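Local coordinates for protein pyridoxal 5'-phosphate synthase subunit PdxT (Thermus thermophilus, PDB 2YWD) that probably hydrolyses glutamine to glutamate and ammonia, the ammonia being channelled to the partner subunit PdxS for the synthesis of pyridoxal 5'-phosphate, at residues A[88-93]-A[104-109]; A[76-81]-A[167-172]; A[110-115]-A[138-143]; A[65-70]-A[98-103]; A[146-151]-A[161-166]. One frame throughout, in Å; residues are numbered along the deposited sequence.

Contact 1: A[88-93]-A[104-109]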
# COMPACT_ATOMS: atom_id res chain seq x y z
N ALA A 88 4.47 -6.16 -4.09
CA ALA A 88 5.54 -6.40 -5.05
C ALA A 88 5.74 -7.84 -5.51
O ALA A 88 5.78 -8.77 -4.70
CB ALA A 88 6.85 -5.85 -4.50
N LYS A 89 5.89 -8.01 -6.81
CA LYS A 89 6.11 -9.33 -7.38
C LYS A 89 7.47 -9.86 -6.94
O LYS A 89 7.65 -11.06 -6.72
CB LYS A 89 6.05 -9.27 -8.91
CG LYS A 89 6.29 -10.62 -9.58
CD LYS A 89 5.81 -10.62 -11.02
CE LYS A 89 4.30 -10.45 -11.09
NZ LYS A 89 3.56 -11.57 -10.44
N GLU A 90 8.44 -8.95 -6.79
CA GLU A 90 9.78 -9.33 -6.36
C GLU A 90 10.29 -8.45 -5.23
O GLU A 90 10.22 -7.22 -5.31
CB GLU A 90 10.77 -9.25 -7.52
CG GLU A 90 10.50 -10.19 -8.70
CD GLU A 90 10.54 -11.66 -8.32
OE1 GLU A 90 11.25 -12.01 -7.36
OE2 GLU A 90 9.86 -12.47 -9.00
N ILE A 91 10.82 -9.08 -4.19
CA ILE A 91 11.40 -8.36 -3.07
C ILE A 91 12.89 -8.69 -3.14
O ILE A 91 13.28 -9.85 -2.94
CB ILE A 91 10.83 -8.84 -1.72
CG1 ILE A 91 9.32 -8.56 -1.68
CG2 ILE A 91 11.54 -8.13 -0.57
CD1 ILE A 91 8.64 -9.05 -0.42
N VAL A 92 13.70 -7.68 -3.43
CA VAL A 92 15.14 -7.87 -3.55
C VAL A 92 15.78 -8.52 -2.32
O VAL A 92 15.67 -8.00 -1.21
CB VAL A 92 15.84 -6.52 -3.81
CG1 VAL A 92 17.34 -6.74 -4.03
CG2 VAL A 92 15.22 -5.83 -5.01
N GLY A 93 16.44 -9.65 -2.54
CA GLY A 93 17.10 -10.35 -1.45
C GLY A 93 16.25 -11.31 -0.64
O GLY A 93 16.78 -12.07 0.18
N GLU A 104 3.80 -5.32 -10.64
CA GLU A 104 5.01 -5.58 -11.41
C GLU A 104 6.10 -4.62 -10.98
O GLU A 104 6.33 -3.60 -11.61
CB GLU A 104 4.74 -5.40 -12.91
CG GLU A 104 3.87 -6.47 -13.54
CD GLU A 104 4.48 -7.86 -13.46
OE1 GLU A 104 5.71 -7.98 -13.59
OE2 GLU A 104 3.71 -8.83 -13.28
N ALA A 105 6.78 -4.97 -9.89
CA ALA A 105 7.84 -4.12 -9.38
C ALA A 105 8.84 -4.91 -8.55
O ALA A 105 8.52 -5.96 -8.01
CB ALA A 105 7.24 -3.00 -8.54
N TRP A 106 10.06 -4.39 -8.48
CA TRP A 106 11.14 -4.98 -7.69
C TRP A 106 11.31 -4.00 -6.55
O TRP A 106 11.65 -2.84 -6.78
CB TRP A 106 12.43 -5.04 -8.50
CG TRP A 106 12.54 -6.21 -9.43
CD1 TRP A 106 11.56 -6.75 -10.20
CD2 TRP A 106 13.73 -6.97 -9.70
NE1 TRP A 106 12.05 -7.80 -10.95
CE2 TRP A 106 13.38 -7.95 -10.65
CE3 TRP A 106 15.05 -6.91 -9.23
CZ2 TRP A 106 14.31 -8.87 -11.15
CZ3 TRP A 106 15.97 -7.83 -9.73
CH2 TRP A 106 15.60 -8.80 -10.68
N VAL A 107 11.08 -4.45 -5.32
CA VAL A 107 11.21 -3.57 -4.17
C VAL A 107 12.26 -4.07 -3.20
O VAL A 107 12.31 -5.26 -2.87
CB VAL A 107 9.88 -3.44 -3.40
CG1 VAL A 107 10.08 -2.61 -2.14
CG2 VAL A 107 8.82 -2.81 -4.29
N GLU A 108 13.11 -3.16 -2.72
CA GLU A 108 14.13 -3.53 -1.75
C GLU A 108 13.74 -2.89 -0.42
O GLU A 108 13.52 -1.68 -0.34
CB GLU A 108 15.51 -3.04 -2.19
CG GLU A 108 16.64 -3.68 -1.39
CD GLU A 108 18.01 -3.14 -1.73
OE1 GLU A 108 18.15 -2.49 -2.80
OE2 GLU A 108 18.94 -3.37 -0.94
N ARG A 109 13.65 -3.71 0.61
CA ARG A 109 13.27 -3.24 1.94
C ARG A 109 14.30 -2.29 2.55
O ARG A 109 15.51 -2.47 2.34
CB ARG A 109 13.07 -4.45 2.86
CG ARG A 109 11.80 -5.26 2.56
CD ARG A 109 11.87 -6.66 3.17
NE ARG A 109 12.45 -6.63 4.51
CZ ARG A 109 12.79 -7.71 5.20
NH1 ARG A 109 12.60 -8.92 4.70
NH2 ARG A 109 13.35 -7.57 6.39
O HOH W 1 14.70 -6.24 0.50
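Ala88 and Val107 meet on the buried side of a short parallel strand pair, Ala88 CB lying 3.6 Å from Val107 CG2. Only two bridges, Glu90 with Trp106 and Ile91 with Val107, define the pairing. Glu90 receives at its O the N-H of Val107 (2.9 Å, nearly straight at 169°) and sends its own N-H to Ala105 O, while Val92 N reaches Val107 O at 2.8 Å from well above the carbonyl plane. Ile91 packs on this inner face too, its CG2 standing 4.0 Å from Arg109 CD; Arg109, a predicted glutamine-binding residue, turns its polar end to Gln97.

The outer face is looser. Glu90 and Trp106 run side by side, and Glu90 CB sits over the five-membered ring of the indole, 3.9 Å from its centroid, in a CH-pi contact; CG, set beside the backbone N (chi1 -63°), continues over the same ring toward NE1. Val92 CB rests against the aliphatic CG of Glu108 at 3.8 Å. Beyond it a water accepts from Arg109 N and donates to Val92 O, closing the end where the strands part. The polar end of Glu108 turns to Arg142.

Strand 103-108 is the middle of a three-stranded sheet, with strand 140-144 along its other edge, and Ile85 of helix 82-87 covers Ile91, Val107 and Arg109.

Contact 2: A[76-81]-A[167-172]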
# COMPACT_ATOMS: atom_id res chain seq x y z
N ALA A 76 -9.90 -3.04 -5.17
CA ALA A 76 -8.78 -2.13 -5.35
C ALA A 76 -7.88 -2.25 -4.12
O ALA A 76 -8.38 -2.45 -3.01
CB ALA A 76 -9.27 -0.70 -5.50
N LEU A 77 -6.58 -2.10 -4.32
CA LEU A 77 -5.60 -2.22 -3.25
C LEU A 77 -4.70 -1.00 -3.15
O LEU A 77 -4.30 -0.43 -4.16
CB LEU A 77 -4.71 -3.44 -3.47
CG LEU A 77 -5.38 -4.80 -3.62
CD1 LEU A 77 -4.32 -5.85 -3.93
CD2 LEU A 77 -6.13 -5.15 -2.34
N PHE A 78 -4.38 -0.62 -1.92
CA PHE A 78 -3.49 0.50 -1.65
C PHE A 78 -2.55 0.00 -0.56
O PHE A 78 -2.96 -0.24 0.57
CB PHE A 78 -4.28 1.73 -1.14
CG PHE A 78 -3.42 2.96 -0.90
CD1 PHE A 78 -2.12 3.04 -1.40
CD2 PHE A 78 -3.94 4.05 -0.20
CE1 PHE A 78 -1.35 4.19 -1.20
CE2 PHE A 78 -3.18 5.21 -0.00
CZ PHE A 78 -1.88 5.28 -0.50
N GLY A 79 -1.28 -0.18 -0.92
CA GLY A 79 -0.30 -0.65 0.04
C GLY A 79 0.67 0.46 0.39
O GLY A 79 1.19 1.13 -0.50
N THR A 80 0.90 0.66 1.68
CA THR A 80 1.81 1.70 2.15
C THR A 80 2.93 1.07 2.96
O THR A 80 2.67 0.37 3.93
CB THR A 80 1.07 2.73 3.04
OG1 THR A 80 0.52 2.06 4.19
CG2 THR A 80 -0.05 3.38 2.27
N CYS A 81 4.18 1.32 2.55
CA CYS A 81 5.34 0.78 3.26
C CYS A 81 5.26 -0.75 3.21
O CYS A 81 5.46 -1.34 2.14
CB CYS A 81 5.34 1.29 4.71
SG CYS A 81 6.72 0.73 5.76
N LEU A 167 -2.48 0.47 -5.99
CA LEU A 167 -1.71 1.67 -5.69
C LEU A 167 -0.71 1.33 -4.59
O LEU A 167 -1.04 0.59 -3.67
CB LEU A 167 -2.66 2.76 -5.21
CG LEU A 167 -2.09 4.15 -4.94
CD1 LEU A 167 -1.59 4.76 -6.25
CD2 LEU A 167 -3.17 5.03 -4.32
N ALA A 168 0.50 1.87 -4.69
CA ALA A 168 1.52 1.59 -3.68
C ALA A 168 2.43 2.79 -3.42
O ALA A 168 2.83 3.49 -4.34
CB ALA A 168 2.36 0.39 -4.11
N SER A 169 2.75 3.01 -2.15
CA SER A 169 3.63 4.12 -1.77
C SER A 169 4.71 3.64 -0.80
O SER A 169 4.48 2.71 -0.02
CB SER A 169 2.83 5.24 -1.11
OG SER A 169 2.25 4.82 0.12
N SER A 170 5.88 4.26 -0.85
CA SER A 170 6.94 3.88 0.07
C SER A 170 6.86 4.77 1.31
O SER A 170 7.56 4.54 2.30
CB SER A 170 8.31 4.01 -0.59
OG SER A 170 8.46 5.27 -1.21
N PHE A 171 5.98 5.78 1.24
CA PHE A 171 5.77 6.71 2.35
C PHE A 171 4.41 6.49 3.03
O PHE A 171 3.58 5.72 2.54
CB PHE A 171 5.88 8.16 1.85
CG PHE A 171 4.92 8.51 0.75
CD1 PHE A 171 3.66 9.02 1.04
CD2 PHE A 171 5.28 8.33 -0.58
CE1 PHE A 171 2.77 9.34 0.02
CE2 PHE A 171 4.41 8.66 -1.62
CZ PHE A 171 3.15 9.16 -1.31
N HIS A 172 4.19 7.17 4.15
CA HIS A 172 2.98 7.01 4.94
C HIS A 172 1.99 8.18 4.87
O HIS A 172 2.07 9.12 5.67
CB HIS A 172 3.35 6.80 6.41
CG HIS A 172 4.18 5.58 6.66
ND1 HIS A 172 3.62 4.36 6.96
CD2 HIS A 172 5.52 5.40 6.66
CE1 HIS A 172 4.58 3.47 7.15
NE2 HIS A 172 5.75 4.08 6.97
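Leu167 N donates to Leu77 O at 2.7 Å and opens a run of four backbone hydrogen bonds between the parallel strands 76-80 and 167-169. Gly79 N follows to Leu167 O, Ser169 N to Gly79 O, and finally Cys81 N to Ser169 O at 2.9 Å, so the pairing runs on to the predicted nucleophile itself.

Apolar contact is concentrated on the face bearing Phe78, Thr80, Leu167 and Ser169. Phe78 CG stands anti to the backbone N (chi1 -177°), which lays the ring alongside Leu167, whose CD2 sits over one face at 3.8 Å from the ring centroid; Thr80 CG2 covers the opposite face.

Among side-chain polar groups, Ser169 OG donates to Phe171 O at 2.9 Å and tethers the chain just after the strand, while Thr80 OG1 pairs with His17. At the end carrying the predicted catalytic residues the imidazole of His172 approaches Cys81 obliquely: His172 CE1 is 3.4 Å from Cys81 CB, and Cys81 SG stands 3.7 Å from His172 NE2. His172 ND1 is hydrogen-bonded to Glu174, consistent with the Cys-His-Glu triad of class I glutamine amidotransferases. The backbone of Cys81, with phi 61° and psi -109°, is consistent with a nucleophile elbow, and the residue occupies the N-cap position before helix 82-87.

In the central sheet these strands lie between 42-45 and 157-163, with helix 180-189 packed against Phe78 and helix 82-87 against Ala168.

Contact 3: A[110-115]-A[138-143]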
# COMPACT_ATOMS: atom_id res chain seq x y z
N ASN A 110 13.81 -1.28 3.27
CA ASN A 110 14.64 -0.29 3.98
C ASN A 110 15.99 -0.07 3.29
O ASN A 110 17.05 -0.34 3.85
CB ASN A 110 14.84 -0.78 5.42
CG ASN A 110 15.55 0.22 6.30
OD1 ASN A 110 15.55 1.42 6.03
ND2 ASN A 110 16.16 -0.27 7.38
N ALA A 111 15.93 0.47 2.07
CA ALA A 111 17.13 0.66 1.27
C ALA A 111 17.55 2.08 0.90
O ALA A 111 18.35 2.25 -0.02
CB ALA A 111 17.00 -0.17 -0.01
N PHE A 112 17.04 3.09 1.60
CA PHE A 112 17.40 4.47 1.27
C PHE A 112 18.83 4.88 1.59
O PHE A 112 19.33 5.88 1.06
CB PHE A 112 16.44 5.46 1.93
CG PHE A 112 15.35 5.91 1.02
CD1 PHE A 112 14.12 5.26 0.99
CD2 PHE A 112 15.56 6.99 0.16
CE1 PHE A 112 13.11 5.67 0.12
CE2 PHE A 112 14.56 7.41 -0.71
CZ PHE A 112 13.34 6.75 -0.73
N GLY A 113 19.48 4.14 2.48
CA GLY A 113 20.86 4.42 2.81
C GLY A 113 21.16 5.64 3.67
O GLY A 113 22.28 6.15 3.65
N ARG A 114 20.16 6.13 4.41
CA ARG A 114 20.38 7.28 5.27
C ARG A 114 20.65 6.80 6.69
O ARG A 114 20.09 5.80 7.13
CB ARG A 114 19.17 8.22 5.24
CG ARG A 114 18.98 8.91 3.89
CD ARG A 114 17.89 9.97 3.92
NE ARG A 114 18.16 11.01 4.92
CZ ARG A 114 17.57 12.20 4.95
NH1 ARG A 114 16.67 12.52 4.03
NH2 ARG A 114 17.87 13.06 5.91
N GLN A 115 21.53 7.51 7.40
CA GLN A 115 21.89 7.14 8.76
C GLN A 115 20.64 7.09 9.64
O GLN A 115 20.37 6.09 10.30
CB GLN A 115 22.88 8.16 9.34
CG GLN A 115 24.01 7.53 10.13
CD GLN A 115 24.87 8.56 10.82
OE1 GLN A 115 25.29 9.55 10.22
NE2 GLN A 115 25.15 8.34 12.10
N ALA A 138 11.94 3.48 4.94
CA ALA A 138 11.31 3.32 3.64
C ALA A 138 11.93 2.34 2.65
O ALA A 138 13.15 2.28 2.49
CB ALA A 138 11.16 4.68 2.98
N PRO A 139 11.09 1.56 1.96
CA PRO A 139 11.58 0.60 0.97
C PRO A 139 11.83 1.40 -0.31
O PRO A 139 11.38 2.54 -0.43
CB PRO A 139 10.42 -0.37 0.82
CG PRO A 139 9.23 0.53 0.99
CD PRO A 139 9.64 1.38 2.18
N VAL A 140 12.55 0.80 -1.25
CA VAL A 140 12.85 1.48 -2.50
C VAL A 140 12.32 0.68 -3.68
O VAL A 140 12.45 -0.54 -3.74
CB VAL A 140 14.38 1.67 -2.65
CG1 VAL A 140 14.72 2.22 -4.04
CG2 VAL A 140 14.88 2.62 -1.56
N PHE A 141 11.68 1.38 -4.61
CA PHE A 141 11.16 0.75 -5.82
C PHE A 141 12.36 0.70 -6.77
O PHE A 141 12.71 1.71 -7.38
CB PHE A 141 10.05 1.60 -6.43
CG PHE A 141 8.75 1.55 -5.68
CD1 PHE A 141 7.95 0.41 -5.74
CD2 PHE A 141 8.32 2.64 -4.94
CE1 PHE A 141 6.73 0.36 -5.06
CE2 PHE A 141 7.09 2.60 -4.26
CZ PHE A 141 6.30 1.46 -4.32
N ARG A 142 12.99 -0.46 -6.90
CA ARG A 142 14.16 -0.60 -7.75
C ARG A 142 13.86 -0.67 -9.25
O ARG A 142 14.52 0.00 -10.05
CB ARG A 142 14.98 -1.83 -7.33
CG ARG A 142 15.64 -1.70 -5.96
CD ARG A 142 16.65 -0.55 -5.93
NE ARG A 142 17.47 -0.58 -4.72
CZ ARG A 142 18.42 0.30 -4.43
NH1 ARG A 142 18.69 1.30 -5.27
NH2 ARG A 142 19.11 0.18 -3.30
N ARG A 143 12.87 -1.47 -9.63
CA ARG A 143 12.49 -1.58 -11.04
C ARG A 143 10.98 -1.65 -11.14
O ARG A 143 10.31 -2.17 -10.24
CB ARG A 143 13.10 -2.82 -11.69
CG ARG A 143 14.61 -2.92 -11.56
CD ARG A 143 15.19 -3.82 -12.64
NE ARG A 143 14.52 -5.11 -12.72
CZ ARG A 143 14.83 -6.05 -13.61
NH1 ARG A 143 15.81 -5.85 -14.48
NH2 ARG A 143 14.16 -7.20 -13.62
O HOH W 2 15.27 3.10 3.95
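Phe112 leans on Ala138 and Val140 where the loop after strand 103-108 folds over the start of strand 140-144, the edge strand of the small mixed sheet. Val140 CG2 lies over one face of the phenyl ring, 4.1 Å from its centroid, whereas Ala138 O comes to the edge in the ring plane, 3.5 Å from Phe112 CD1. Ala138 CB adds an apolar contact with CE1. The preceding residue, Ala111, touches Val140 CG2 with its CB at 3.8 Å, so the CG2 methyl of Val140 meets two successive loop residues.

Polar links in the first shell are modest. Ala111 N makes a weak hydrogen bond to Ala138 O, bent to 135°, and Asn110 CA directs its hydrogen at the same oxygen. A water supports the turn more firmly, donating to Asn110 OD1 and Ala138 O while accepting from Phe112 N.

A second shell surrounds these groups. Asn110 touches Arg137, a predicted glutamine-binding residue, and its ND2 is hydrogen-bonded to Glu117; the Phe112 ring meets Phe119 edge-to-face, and Leu157 of strand 157-163 touches both Phe112 and Val140. Further along, Arg142 and Arg143 both face Trp106 in a classic beta bulge. Arg142 keeps its NE on Glu108 in a salt bridge, and bending at chi2 (-62°) helps bring its guanidinium round to the loop, where NH2 stands 3.9 Å from Ala111 CB.

Contact 4: A[65-70]-A[98-103]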
# COMPACT_ATOMS: atom_id res chain seq x y z
N GLU A 65 -7.31 -15.13 -1.70
CA GLU A 65 -8.61 -14.55 -2.02
C GLU A 65 -8.42 -13.15 -2.61
O GLU A 65 -9.10 -12.77 -3.56
CB GLU A 65 -9.49 -14.47 -0.77
CG GLU A 65 -10.90 -13.95 -0.99
CD GLU A 65 -11.69 -14.75 -2.02
OE1 GLU A 65 -11.43 -15.96 -2.17
OE2 GLU A 65 -12.58 -14.17 -2.68
N VAL A 66 -7.49 -12.39 -2.05
CA VAL A 66 -7.23 -11.06 -2.57
C VAL A 66 -6.73 -11.17 -4.01
O VAL A 66 -7.16 -10.41 -4.88
CB VAL A 66 -6.18 -10.31 -1.71
CG1 VAL A 66 -5.73 -9.06 -2.42
CG2 VAL A 66 -6.79 -9.95 -0.35
N ARG A 67 -5.83 -12.11 -4.27
CA ARG A 67 -5.30 -12.29 -5.62
C ARG A 67 -6.45 -12.54 -6.60
O ARG A 67 -6.49 -11.98 -7.70
CB ARG A 67 -4.31 -13.46 -5.67
CG ARG A 67 -3.66 -13.66 -7.04
CD ARG A 67 -2.60 -14.77 -7.05
NE ARG A 67 -1.44 -14.46 -6.20
CZ ARG A 67 -1.24 -14.96 -4.99
NH1 ARG A 67 -2.11 -15.81 -4.46
NH2 ARG A 67 -0.17 -14.58 -4.29
N LYS A 68 -7.38 -13.39 -6.19
CA LYS A 68 -8.54 -13.73 -7.00
C LYS A 68 -9.43 -12.50 -7.23
O LYS A 68 -9.87 -12.24 -8.35
CB LYS A 68 -9.35 -14.83 -6.31
CG LYS A 68 -10.63 -15.21 -7.02
CD LYS A 68 -11.46 -16.18 -6.18
CE LYS A 68 -12.79 -16.48 -6.84
NZ LYS A 68 -13.58 -15.24 -7.10
N ARG A 69 -9.68 -11.74 -6.17
CA ARG A 69 -10.51 -10.55 -6.25
C ARG A 69 -9.92 -9.48 -7.17
O ARG A 69 -10.64 -8.87 -7.97
CB ARG A 69 -10.73 -9.97 -4.85
CG ARG A 69 -11.61 -10.83 -3.93
CD ARG A 69 -13.07 -10.82 -4.39
NE ARG A 69 -13.62 -9.46 -4.37
CZ ARG A 69 -13.95 -8.81 -3.26
NH1 ARG A 69 -13.81 -9.38 -2.07
NH2 ARG A 69 -14.41 -7.56 -3.34
N VAL A 70 -8.62 -9.24 -7.06
CA VAL A 70 -7.96 -8.24 -7.90
C VAL A 70 -7.97 -8.68 -9.36
O VAL A 70 -8.20 -7.88 -10.27
CB VAL A 70 -6.51 -7.99 -7.45
CG1 VAL A 70 -5.81 -7.06 -8.43
CG2 VAL A 70 -6.51 -7.39 -6.06
N PRO A 98 6.73 -14.36 1.90
CA PRO A 98 5.29 -14.45 1.64
C PRO A 98 4.75 -13.09 1.21
O PRO A 98 4.98 -12.09 1.90
CB PRO A 98 4.72 -14.90 2.98
CG PRO A 98 5.84 -15.72 3.57
CD PRO A 98 7.05 -14.88 3.25
N ARG A 99 4.05 -13.04 0.09
CA ARG A 99 3.50 -11.78 -0.41
C ARG A 99 2.46 -12.03 -1.49
O ARG A 99 2.36 -13.14 -2.01
CB ARG A 99 4.63 -10.93 -0.99
CG ARG A 99 5.35 -11.58 -2.15
CD ARG A 99 6.53 -10.74 -2.60
NE ARG A 99 7.22 -11.31 -3.76
CZ ARG A 99 8.06 -12.34 -3.70
NH1 ARG A 99 8.32 -12.93 -2.54
NH2 ARG A 99 8.65 -12.78 -4.81
N LEU A 100 1.70 -10.99 -1.83
CA LEU A 100 0.68 -11.09 -2.87
C LEU A 100 1.37 -11.13 -4.24
O LEU A 100 1.09 -11.99 -5.06
CB LEU A 100 -0.28 -9.90 -2.82
CG LEU A 100 -1.35 -9.87 -3.92
CD1 LEU A 100 -2.20 -11.14 -3.86
CD2 LEU A 100 -2.23 -8.63 -3.74
N GLY A 101 2.27 -10.17 -4.46
CA GLY A 101 3.03 -10.12 -5.70
C GLY A 101 2.31 -9.78 -6.99
O GLY A 101 2.73 -10.23 -8.06
N VAL A 102 1.25 -8.99 -6.92
CA VAL A 102 0.51 -8.62 -8.12
C VAL A 102 1.12 -7.41 -8.84
O VAL A 102 1.00 -7.28 -10.05
CB VAL A 102 -0.98 -8.32 -7.79
CG1 VAL A 102 -1.08 -7.12 -6.86
CG2 VAL A 102 -1.76 -8.08 -9.07
N LEU A 103 1.77 -6.54 -8.08
CA LEU A 103 2.39 -5.34 -8.65
C LEU A 103 3.70 -5.68 -9.36
O LEU A 103 4.61 -6.25 -8.76
CB LEU A 103 2.64 -4.32 -7.54
CG LEU A 103 3.34 -3.02 -7.95
CD1 LEU A 103 2.44 -2.22 -8.87
CD2 LEU A 103 3.68 -2.21 -6.70
O HOH W 3 0.39 -12.82 -7.61
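Helix 62-71 packs here against the irregular loop that precedes strand 103-108, an example of a helix held to a loop by a leucine and an arginine. Leu100 provides the apolar part. Its CD2 touches Val66 CG1 at 3.8 Å, the two side chains crossing at about a right angle, while CD1 of Leu100 lies 3.6 Å from Arg67 CB. One turn of helix further on, Val70 CG1 makes a lighter contact with Val102 CG2 at 4.2 Å.

Arg67 and Leu100 slide past each other in opposite directions, and the guanidinium comes to lie with Leu100 CD1 over one of its faces. The arginine is extended through chi2 and bends at chi3 (-64°), which folds the head over the leucine toward the loop backbone. The guanidinium has further partners: Asp64 at NH1 and Glu63 at NH2, both salt bridges within the same helix, which would be expected to stabilise the positive charge.

Val66 and Leu100 both also reach Leu77 of strand 76-80 and Trp86 of helix 82-87, so the loop is wedged between two helices and the central sheet. Leu100 O collects the polar bonds of the contact: Arg67 NH2 donates to it at 3.0 Å, 20° out of the guanidinium plane, and a water that accepts from Arg67 NE at 2.8 Å donates to the same oxygen.

Contact 5: A[146-151]-A[161-166]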
# COMPACT_ATOMS: atom_id res chain seq x y z
N GLU A 146 6.52 -2.34 -17.39
CA GLU A 146 6.03 -1.39 -18.39
C GLU A 146 4.62 -0.88 -18.13
O GLU A 146 4.29 0.26 -18.47
CB GLU A 146 6.11 -2.03 -19.78
CG GLU A 146 5.72 -1.11 -20.92
CD GLU A 146 6.00 -1.71 -22.28
OE1 GLU A 146 7.19 -1.94 -22.60
OE2 GLU A 146 5.04 -1.96 -23.04
N GLY A 147 3.77 -1.71 -17.54
CA GLY A 147 2.40 -1.29 -17.27
C GLY A 147 2.21 -0.53 -15.97
O GLY A 147 1.08 -0.34 -15.52
N VAL A 148 3.31 -0.09 -15.36
CA VAL A 148 3.23 0.64 -14.09
C VAL A 148 3.42 2.14 -14.28
O VAL A 148 4.36 2.58 -14.94
CB VAL A 148 4.28 0.12 -13.09
CG1 VAL A 148 4.14 0.84 -11.76
CG2 VAL A 148 4.12 -1.38 -12.90
N GLU A 149 2.53 2.92 -13.69
CA GLU A 149 2.58 4.37 -13.79
C GLU A 149 3.21 4.99 -12.54
O GLU A 149 2.89 4.61 -11.41
CB GLU A 149 1.16 4.91 -14.00
CG GLU A 149 1.04 6.42 -13.98
CD GLU A 149 -0.36 6.88 -14.37
OE1 GLU A 149 -1.34 6.29 -13.88
OE2 GLU A 149 -0.46 7.84 -15.17
N VAL A 150 4.11 5.95 -12.74
CA VAL A 150 4.74 6.63 -11.61
C VAL A 150 3.97 7.92 -11.35
O VAL A 150 3.95 8.82 -12.19
CB VAL A 150 6.22 6.98 -11.91
CG1 VAL A 150 6.82 7.75 -10.73
CG2 VAL A 150 7.01 5.71 -12.17
N LEU A 151 3.32 8.01 -10.19
CA LEU A 151 2.53 9.18 -9.84
C LEU A 151 3.30 10.22 -9.03
O LEU A 151 2.88 11.37 -8.93
CB LEU A 151 1.28 8.75 -9.06
CG LEU A 151 0.35 7.80 -9.80
CD1 LEU A 151 -0.78 7.36 -8.87
CD2 LEU A 151 -0.21 8.49 -11.04
N VAL A 161 3.35 4.62 -6.99
CA VAL A 161 3.12 4.00 -8.28
C VAL A 161 1.73 3.37 -8.37
O VAL A 161 1.14 3.01 -7.36
CB VAL A 161 4.17 2.91 -8.58
CG1 VAL A 161 5.57 3.51 -8.53
CG2 VAL A 161 4.04 1.77 -7.58
N ARG A 162 1.24 3.24 -9.59
CA ARG A 162 -0.08 2.67 -9.82
C ARG A 162 -0.10 1.70 -10.99
O ARG A 162 0.54 1.92 -12.01
CB ARG A 162 -1.10 3.79 -10.07
CG ARG A 162 -2.48 3.29 -10.47
CD ARG A 162 -3.47 4.44 -10.67
NE ARG A 162 -4.77 3.94 -11.14
CZ ARG A 162 -5.84 4.70 -11.34
NH1 ARG A 162 -5.80 6.01 -11.12
NH2 ARG A 162 -6.97 4.15 -11.77
N GLN A 163 -0.83 0.60 -10.81
CA GLN A 163 -0.98 -0.42 -11.83
C GLN A 163 -2.45 -0.80 -11.78
O GLN A 163 -2.85 -1.64 -10.97
CB GLN A 163 -0.12 -1.63 -11.52
CG GLN A 163 -0.34 -2.80 -12.46
CD GLN A 163 0.43 -4.03 -12.04
OE1 GLN A 163 1.66 -4.07 -12.13
NE2 GLN A 163 -0.28 -5.05 -11.57
N GLY A 164 -3.25 -0.18 -12.64
CA GLY A 164 -4.68 -0.47 -12.65
C GLY A 164 -5.30 -0.02 -11.34
O GLY A 164 -5.22 1.16 -10.99
N LYS A 165 -5.92 -0.94 -10.62
CA LYS A 165 -6.55 -0.61 -9.35
C LYS A 165 -5.66 -0.92 -8.15
O LYS A 165 -6.14 -1.05 -7.03
CB LYS A 165 -7.89 -1.33 -9.23
CG LYS A 165 -8.97 -0.71 -10.11
CD LYS A 165 -10.30 -1.43 -9.96
CE LYS A 165 -11.43 -0.64 -10.62
NZ LYS A 165 -11.15 -0.35 -12.06
N VAL A 166 -4.36 -1.04 -8.41
CA VAL A 166 -3.38 -1.31 -7.36
C VAL A 166 -2.51 -0.07 -7.20
O VAL A 166 -1.87 0.38 -8.16
CB VAL A 166 -2.48 -2.51 -7.72
CG1 VAL A 166 -1.43 -2.73 -6.64
CG2 VAL A 166 -3.31 -3.76 -7.89
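Arg162 O accepts the N-H of Glu149 at 2.8 Å in an almost straight bond (171°), with the donor in the carbonyl plane. The return bond, Arg162 N to Glu149 O, is equally short, making Glu149 and Arg162 the hydrogen-bonded pair of an antiparallel hairpin; Val150 and Val161 follow as the non-hydrogen-bonded pair. The two bonds set the local register, and the pairing continues with a backbone bond between Leu151 and Leu160.

Side chains fill in around it. Those of Val148 and Val161 cross, with Val148 CG1 3.8 Å from Val161 CB, and Val148 CG2 rests 3.7 Å from Gln163 OE1. That amide is spoken for at both atoms, OE1 taking Glu104 N and NE2 giving to Val102 O. On the other face Leu151 CD1 lies against Arg162 CB at 3.8 Å. The arginine chain is extended from CG to NE, which lets NE donate to Gly164 O at 2.8 Å, in the planes of both carbonyl and guanidinium. This clasps the type II' turn from Gln163 to Val166, while NH1 goes on to Tyr184.

Strand 149-154 is one of the two outermost strands of the seven-stranded sheet, and strand 157-163 joins it to 166-169. Helix 180-189 covers Leu151 and Arg162, and strand 140-144 packs on the face bearing Val150 and Val161.

How the contacts relate
Contact 2 lies about 2 Å from the centre of the chain and brings together segments 86 residues apart, making it the hub. Contact 5 extends the same sheet outward through strand 157-163, its centre 11 Å away. Contacts 1 and 3, also 11 Å apart, share the small three-stranded sheet, in which strand 103-108 separates strands 90-91 and 140-144. Contact 4 brings helix 62-71 to the loop entering that sheet and alternates along the chain with contacts 1 and 2; contacts 1, 3 and 5 follow in series, all within the span closed by contact 2. The predicted catalytic centre thus sits at the hub, with the predicted glutamine-binding Arg109 supplied by contact 1.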